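Local coordinates for protein CRISPR-associated endoribonuclease Cas2 (Streptococcus pyogenes serotype M1, PDB 4QR2) that probably acts as a metal-dependent nuclease of CRISPR adaptive immunity, working as a homodimer that joins a Cas1 homodimer, at residues Ala24-Cys27 and Val28-Gln32; Glu47-Asp50 and Ile51-Leu55; Gly72-Trp75 and Gln76-Val79. One frame throughout, in Å; residues are numbered along the deposited sequence.

Interaction 1 (Ala24-Cys27 and Val28-Gln32); sequences AKLC and VDYGQ
Val28, Asp29 and Tyr30 fold back onto the last turn of helix 14-27, where a type I beta turn from Cys27 to Tyr30 leads the ferredoxin-like chain out of the helix and into strand 31-35. The backbone bonds record the change of path. Val28 N still makes a helical bond to Ala24 O at 2.9 Å, whereas the next two amides reach back only three residues: Asp29 N to Leu26 O at 3.2 Å, and Tyr30 N to Cys27 O at 2.9 Å, closing the turn.

Apolar contact is carried by Leu26 and Tyr30. A chi1 of 169° turns the Leu26 isobutyl group beside its own carbonyl carbon, and CD1 comes within 3.9 Å of Tyr30 CE2, while Leu26 O sits at the edge of the same ring, near its plane. The phenol then runs on to helix 45-58, where its OH is hydrogen-bonded to Arg54. Cys27, buried, packs on Phe39 of strand 38-42.

Water serves the solvent-facing side. Lys25 O, left without a helical amide, takes a hydrogen bond from one water at 2.6 Å, which also donates weakly to Asp29 OD1; a second water donates to Asp29 OD2 at 2.6 Å and weakly to Lys25 O.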
loop_
_atom_site.group_PDB
_atom_site.type_symbol
_atom_site.label_atom_id
_atom_site.label_comp_id
_atom_site.label_asym_id
_atom_site.label_seq_id
_atom_site.Cartn_x
_atom_site.Cartn_y
_atom_site.Cartn_z
ATOM N N ALA A 24 -7.958 10.753 -0.478
ATOM C CA ALA A 24 -8.669 9.934 -1.488
ATOM C C ALA A 24 -9.308 10.810 -2.505
ATOM O O ALA A 24 -9.256 10.466 -3.680
ATOM C CB ALA A 24 -9.756 9.064 -0.808
ATOM N N LYS A 25 -9.933 11.918 -2.070
ATOM C CA LYS A 25 -10.613 12.808 -2.981
ATOM C C LYS A 25 -9.646 13.341 -4.046
ATOM O O LYS A 25 -9.968 13.441 -5.279
ATOM C CB LYS A 25 -11.269 13.947 -2.227
ATOM C CG LYS A 25 -12.180 14.802 -3.064
ATOM C CD LYS A 25 -12.794 15.878 -2.194
ATOM C CE LYS A 25 -13.797 16.732 -2.972
ATOM N NZ LYS A 25 -13.241 17.594 -4.043
ATOM N N LEU A 26 -8.444 13.631 -3.611
ATOM C CA LEU A 26 -7.406 14.096 -4.517
ATOM C C LEU A 26 -6.947 13.009 -5.461
ATOM O O LEU A 26 -6.890 13.275 -6.679
ATOM C CB LEU A 26 -6.232 14.673 -3.722
ATOM C CG LEU A 26 -4.932 14.983 -4.492
ATOM C CD1 LEU A 26 -5.198 15.977 -5.520
ATOM C CD2 LEU A 26 -3.910 15.607 -3.555
ATOM N N CYS A 27 -6.641 11.811 -4.905
ATOM C CA CYS A 27 -5.983 10.756 -5.630
ATOM C C CYS A 27 -6.945 10.171 -6.661
ATOM O O CYS A 27 -6.491 9.835 -7.753
ATOM C CB CYS A 27 -5.440 9.692 -4.796
ATOM S SG CYS A 27 -3.960 10.186 -3.878
ATOM N N VAL A 28 -8.257 10.190 -6.375
ATOM C CA VAL A 28 -9.195 9.551 -7.312
ATOM C C VAL A 28 -9.469 10.447 -8.487
ATOM O O VAL A 28 -10.189 10.061 -9.426
ATOM C CB VAL A 28 -10.497 9.071 -6.616
ATOM C CG1 VAL A 28 -10.190 8.047 -5.530
ATOM C CG2 VAL A 28 -11.364 10.201 -6.114
ATOM N N ASP A 29 -8.982 11.692 -8.434
ATOM C CA ASP A 29 -9.021 12.507 -9.605
ATOM C C ASP A 29 -7.967 12.087 -10.642
ATOM O O ASP A 29 -8.024 12.579 -11.797
ATOM C CB ASP A 29 -8.788 13.964 -9.249
ATOM C CG ASP A 29 -10.073 14.734 -8.931
ATOM O OD1 ASP A 29 -11.188 14.257 -9.218
ATOM O OD2 ASP A 29 -9.979 15.893 -8.424
ATOM N N TYR A 30 -7.036 11.221 -10.253
ATOM C CA TYR A 30 -5.839 10.861 -11.047
ATOM C C TYR A 30 -5.712 9.365 -11.214
ATOM O O TYR A 30 -4.754 8.866 -11.823
ATOM C CB TYR A 30 -4.544 11.401 -10.443
ATOM C CG TYR A 30 -4.534 12.890 -10.417
ATOM C CD1 TYR A 30 -4.219 13.634 -11.570
ATOM C CD2 TYR A 30 -4.886 13.572 -9.262
ATOM C CE1 TYR A 30 -4.238 15.009 -11.543
ATOM C CE2 TYR A 30 -4.867 14.940 -9.217
ATOM C CZ TYR A 30 -4.583 15.651 -10.366
ATOM O OH TYR A 30 -4.601 17.023 -10.302
ATOM N N GLY A 31 -6.685 8.619 -10.718
ATOM C CA GLY A 31 -6.595 7.163 -10.630
ATOM C C GLY A 31 -7.699 6.507 -9.858
ATOM O O GLY A 31 -8.730 7.121 -9.592
ATOM N N GLN A 32 -7.470 5.255 -9.482
ATOM C CA GLN A 32 -8.420 4.422 -8.879
ATOM C C GLN A 32 -7.986 4.047 -7.450
ATOM O O GLN A 32 -6.826 3.703 -7.161
ATOM C CB GLN A 32 -8.528 3.145 -9.679
ATOM C CG GLN A 32 -9.685 2.244 -9.451
ATOM C CD GLN A 32 -9.798 1.234 -10.592
ATOM O OE1 GLN A 32 -8.786 0.805 -11.158
ATOM N NE2 GLN A 32 -11.032 0.853 -10.941
HETATM O O HOH W 1 -12.297 13.591 -6.376
HETATM O O HOH W 2 -10.373 16.692 -6.005
#

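Interaction 2 (Glu47-Asp50 and Ile51-Leu55); sequences EFVD and IKHRL
Phe48 has CG anti to its backbone N (chi1 -172°), which swings the ring forward along the helix, and Lys52 answers with a chain bent at chi3 (-84°) that lays its end across that ring. Lys52 CE stands over the ring centre, 3.7 Å from the centroid of Phe48 and almost on its normal, a CH-pi contact. NZ lies further out over the same face, 4.0 Å from that centroid, in a cation-pi contact. The ring probably helps to steady this ammonium, which also forms a salt bridge with Glu80 of the second subunit.

Phe48 and Lys52 are an i to i+4 pair on helix 45-58, one of the two helices packed on the sheet of the ferredoxin-like fold, and the backbone is regular: Ile51 N to Glu47 O is 2.7 Å and Arg54 N to Asp50 O 3.0 Å.

Roughly half a turn round the helix, Asp50 and Arg54 make a salt bridge through a single oxygen. Asp50 OD2 is 2.8 Å from Arg54 NH2 and 3.2 Å from Arg54 NE, but both hydrogen bonds are weak and strongly bent, and the carboxylate and guanidinium planes are 28° apart. Arg54 NH2 has a second partner in Tyr30 OH. On the exposed side Val49 CG1 lies alongside His53, 3.6 Å from its CE1, and Val49 O sits over one face of the imidazole.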
loop_
_atom_site.group_PDB
_atom_site.type_symbol
_atom_site.label_atom_id
_atom_site.label_comp_id
_atom_site.label_asym_id
_atom_site.label_seq_id
_atom_site.Cartn_x
_atom_site.Cartn_y
_atom_site.Cartn_z
ATOM N N GLU A 47 1.735 16.656 -13.437
ATOM C CA GLU A 47 0.665 16.305 -12.505
ATOM C C GLU A 47 1.253 15.714 -11.218
ATOM O O GLU A 47 0.761 16.005 -10.119
ATOM C CB GLU A 47 -0.356 15.326 -13.121
ATOM C CG GLU A 47 -1.268 16.023 -14.120
ATOM C CD GLU A 47 -2.100 15.045 -14.934
ATOM O OE1 GLU A 47 -1.725 13.874 -15.037
ATOM O OE2 GLU A 47 -3.099 15.504 -15.537
ATOM N N PHE A 48 2.302 14.919 -11.353
ATOM C CA PHE A 48 2.889 14.284 -10.167
ATOM C C PHE A 48 3.461 15.322 -9.238
ATOM O O PHE A 48 3.227 15.243 -8.000
ATOM C CB PHE A 48 3.897 13.259 -10.626
ATOM C CG PHE A 48 4.470 12.384 -9.532
ATOM C CD1 PHE A 48 3.722 11.949 -8.488
ATOM C CD2 PHE A 48 5.822 11.989 -9.604
ATOM C CE1 PHE A 48 4.298 11.086 -7.539
ATOM C CE2 PHE A 48 6.389 11.144 -8.671
ATOM C CZ PHE A 48 5.602 10.757 -7.596
ATOM N N VAL A 49 4.142 16.329 -9.811
ATOM C CA VAL A 49 4.688 17.436 -8.994
ATOM C C VAL A 49 3.529 18.126 -8.250
ATOM O O VAL A 49 3.603 18.391 -7.047
ATOM C CB VAL A 49 5.477 18.494 -9.784
ATOM C CG1 VAL A 49 5.928 19.604 -8.839
ATOM C CG2 VAL A 49 6.699 17.882 -10.448
ATOM N N ASP A 50 2.460 18.407 -8.964
ATOM C CA ASP A 50 1.285 19.065 -8.342
ATOM C C ASP A 50 0.626 18.253 -7.303
ATOM O O ASP A 50 0.362 18.738 -6.172
ATOM C CB ASP A 50 0.287 19.440 -9.411
ATOM C CG ASP A 50 -0.786 20.370 -8.869
ATOM O OD1 ASP A 50 -0.496 21.329 -8.089
ATOM O OD2 ASP A 50 -1.919 20.111 -9.215
ATOM N N ILE A 51 0.393 16.995 -7.605
ATOM C CA ILE A 51 -0.178 16.105 -6.589
ATOM C C ILE A 51 0.664 16.024 -5.318
ATOM O O ILE A 51 0.159 16.036 -4.203
ATOM C CB ILE A 51 -0.435 14.751 -7.194
ATOM C CG1 ILE A 51 -1.498 14.878 -8.254
ATOM C CG2 ILE A 51 -0.938 13.764 -6.153
ATOM C CD1 ILE A 51 -1.463 13.670 -9.169
ATOM N N LYS A 52 1.972 15.898 -5.436
ATOM C CA LYS A 52 2.827 15.912 -4.225
ATOM C C LYS A 52 2.673 17.193 -3.381
ATOM O O LYS A 52 2.551 17.133 -2.142
ATOM C CB LYS A 52 4.299 15.757 -4.617
ATOM C CG LYS A 52 4.601 14.303 -4.945
ATOM C CD LYS A 52 6.059 14.026 -5.188
ATOM C CE LYS A 52 6.455 14.322 -6.608
ATOM N NZ LYS A 52 7.833 13.813 -6.925
ATOM N N HIS A 53 2.710 18.359 -4.034
ATOM C CA HIS A 53 2.497 19.610 -3.295
ATOM C C HIS A 53 1.147 19.612 -2.554
ATOM O O HIS A 53 1.097 20.004 -1.419
ATOM C CB HIS A 53 2.498 20.802 -4.239
ATOM C CG HIS A 53 3.850 21.109 -4.825
ATOM N ND1 HIS A 53 4.015 21.910 -5.933
ATOM C CD2 HIS A 53 5.104 20.740 -4.440
ATOM C CE1 HIS A 53 5.302 22.040 -6.206
ATOM N NE2 HIS A 53 5.992 21.356 -5.306
ATOM N N ARG A 54 0.102 19.168 -3.227
ATOM C CA ARG A 54 -1.235 19.094 -2.623
ATOM C C ARG A 54 -1.355 18.149 -1.475
ATOM O O ARG A 54 -1.942 18.498 -0.413
ATOM C CB ARG A 54 -2.312 18.889 -3.692
ATOM C CG ARG A 54 -2.391 20.112 -4.553
ATOM C CD ARG A 54 -3.664 20.207 -5.297
ATOM N NE ARG A 54 -3.458 19.563 -6.494
ATOM C CZ ARG A 54 -4.365 18.915 -7.212
ATOM N NH1 ARG A 54 -5.653 18.822 -6.824
ATOM N NH2 ARG A 54 -3.931 18.322 -8.335
ATOM N N LEU A 55 -0.745 16.988 -1.643
ATOM C CA LEU A 55 -0.724 15.989 -0.559
ATOM C C LEU A 55 0.040 16.499 0.591
ATOM O O LEU A 55 -0.369 16.296 1.763
ATOM C CB LEU A 55 -0.149 14.683 -1.072
ATOM C CG LEU A 55 -0.977 13.881 -2.042
ATOM C CD1 LEU A 55 -0.081 12.810 -2.661
ATOM C CD2 LEU A 55 -2.172 13.238 -1.293
#

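Interaction 3 (Gly72-Trp75 and Gln76-Val79); sequences GKNW and QRRV
Trp75 offers one face of its indole to Gln76, whose CG lies 3.7 Å from the centroid of the six-membered ring in a CH-pi contact, with the amide plane steeply turned to the ring. Chi1 of 62° sets the indole between the backbone N and the carbonyl carbon, folded over the start of the next residue. At the ring edge Val79 CG2 comes within 3.7 Å of Trp75 CE3.

Gly72 to Trp75 form a type II beta turn that runs directly into a short 3-10 segment, in which Arg77 N bonds to Asn74 O and Arg78 N to Trp75 O, the latter at 2.8 Å. Arg78 bends back at chi3 (-62°) and grips Lys73 O end-on, NH1 and NH2 each 3.1 Å from that oxygen, which lies in the guanidinium plane. A water joins Arg78 NH2 to Gly72 N. Separately, the side-chain amide of Asn74 stacks over the guanidinium of Arg77, the planes 11° apart.

Val79 then pairs in antiparallel fashion with a strand of the second subunit. With both terminal nitrogens of Arg78 on one carbonyl oxygen and a water on NH2, the guanidinium is fixed in rotation and ties Arg78 back to the start of the turn without any carboxylate in this contact.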
loop_
_atom_site.group_PDB
_atom_site.type_symbol
_atom_site.label_atom_id
_atom_site.label_comp_id
_atom_site.label_asym_id
_atom_site.label_seq_id
_atom_site.Cartn_x
_atom_site.Cartn_y
_atom_site.Cartn_z
ATOM N N GLY A 72 6.271 0.029 -13.750
ATOM C CA GLY A 72 6.634 0.047 -15.171
ATOM C C GLY A 72 5.417 -0.154 -16.053
ATOM O O GLY A 72 4.316 -0.383 -15.553
ATOM N N LYS A 73 5.629 -0.122 -17.372
ATOM C CA LYS A 73 4.563 -0.451 -18.325
ATOM C C LYS A 73 4.125 -1.923 -18.160
ATOM O O LYS A 73 4.949 -2.808 -17.856
ATOM C CB LYS A 73 5.017 -0.183 -19.762
ATOM C CG LYS A 73 5.324 1.285 -20.019
ATOM C CD LYS A 73 5.979 1.495 -21.371
ATOM C CE LYS A 73 6.154 2.983 -21.669
ATOM N NZ LYS A 73 6.536 3.222 -23.092
ATOM N N ASN A 74 2.825 -2.160 -18.345
ATOM C CA ASN A 74 2.184 -3.465 -18.105
ATOM C C ASN A 74 2.261 -3.910 -16.628
ATOM O O ASN A 74 2.171 -5.089 -16.295
ATOM C CB ASN A 74 2.713 -4.530 -19.095
ATOM C CG ASN A 74 2.433 -4.162 -20.558
ATOM O OD1 ASN A 74 1.329 -3.711 -20.913
ATOM N ND2 ASN A 74 3.438 -4.313 -21.406
ATOM N N TRP A 75 2.406 -2.948 -15.719
ATOM C CA TRP A 75 2.287 -3.275 -14.282
ATOM C C TRP A 75 0.913 -4.018 -14.001
ATOM O O TRP A 75 0.818 -4.825 -13.061
ATOM C CB TRP A 75 2.409 -1.989 -13.455
ATOM C CG TRP A 75 1.311 -1.054 -13.775
ATOM C CD1 TRP A 75 1.272 -0.122 -14.787
ATOM C CD2 TRP A 75 0.015 -1.015 -13.132
ATOM N NE1 TRP A 75 0.038 0.504 -14.790
ATOM C CE2 TRP A 75 -0.746 -0.034 -13.784
ATOM C CE3 TRP A 75 -0.563 -1.735 -12.062
ATOM C CZ2 TRP A 75 -2.074 0.257 -13.395
ATOM C CZ3 TRP A 75 -1.846 -1.459 -11.671
ATOM C CH2 TRP A 75 -2.610 -0.481 -12.349
ATOM N N GLN A 76 -0.097 -3.802 -14.878
ATOM C CA GLN A 76 -1.456 -4.344 -14.708
ATOM C C GLN A 76 -1.416 -5.897 -14.682
ATOM O O GLN A 76 -2.212 -6.532 -14.000
ATOM C CB GLN A 76 -2.407 -3.815 -15.810
ATOM C CG GLN A 76 -2.759 -2.323 -15.717
ATOM C CD GLN A 76 -3.548 -1.774 -16.927
ATOM O OE1 GLN A 76 -3.800 -2.484 -17.911
ATOM N NE2 GLN A 76 -3.945 -0.495 -16.849
ATOM N N ARG A 77 -0.423 -6.460 -15.390
ATOM C CA ARG A 77 -0.168 -7.896 -15.513
ATOM C C ARG A 77 0.749 -8.437 -14.434
ATOM O O ARG A 77 1.208 -9.568 -14.529
ATOM C CB ARG A 77 0.533 -8.148 -16.883
ATOM C CG ARG A 77 -0.172 -7.492 -18.038
ATOM C CD ARG A 77 0.494 -7.853 -19.341
ATOM N NE ARG A 77 -0.292 -7.284 -20.431
ATOM C CZ ARG A 77 0.058 -7.296 -21.711
ATOM N NH1 ARG A 77 1.200 -7.866 -22.085
ATOM N NH2 ARG A 77 -0.739 -6.726 -22.623
ATOM N N ARG A 78 1.087 -7.605 -13.452
ATOM C CA ARG A 78 2.012 -7.958 -12.383
ATOM C C ARG A 78 1.422 -7.584 -11.012
ATOM O O ARG A 78 2.184 -7.316 -10.061
ATOM C CB ARG A 78 3.379 -7.239 -12.592
ATOM C CG ARG A 78 4.123 -7.683 -13.852
ATOM C CD ARG A 78 5.559 -7.142 -13.890
ATOM N NE ARG A 78 5.596 -5.670 -13.916
ATOM C CZ ARG A 78 5.468 -4.892 -15.008
ATOM N NH1 ARG A 78 5.240 -5.405 -16.214
ATOM N NH2 ARG A 78 5.553 -3.561 -14.905
ATOM N N VAL A 79 0.081 -7.520 -10.898
ATOM C CA VAL A 79 -0.587 -7.312 -9.602
ATOM C C VAL A 79 -1.537 -8.491 -9.338
ATOM O O VAL A 79 -2.361 -8.824 -10.158
ATOM C CB VAL A 79 -1.554 -6.106 -9.495
ATOM C CG1 VAL A 79 -1.863 -5.832 -8.012
ATOM C CG2 VAL A 79 -1.104 -4.902 -10.290
HETATM O O HOH W 3 6.638 -2.254 -12.410
HETATM O O HOH W 4 2.511 -4.416 -10.593
#

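In the fold
From the N terminus the three contacts come in series, none nested in or crossing another, and each is local to one continuous run of chain. Interaction 1 turns the end of helix 14-27 into strand 31-35. Interaction 2 lies along helix 45-58; the centres of interactions 1 and 2 are about 12 Å apart, and the two touch: Tyr30 CG meets Ile51 CD1 at 3.4 Å and Leu26 CD2 meets Leu55 CD2 at 3.7 Å, joining the end of helix 14-27 and the turn after it to helix 45-58. Interaction 3 shapes the connection from strand 65-71 to strand 79-82, its nearest atoms about 12 Å from interaction 2 and about 6 Å from interaction 1. Interactions 2 and 3 both reach the second subunit.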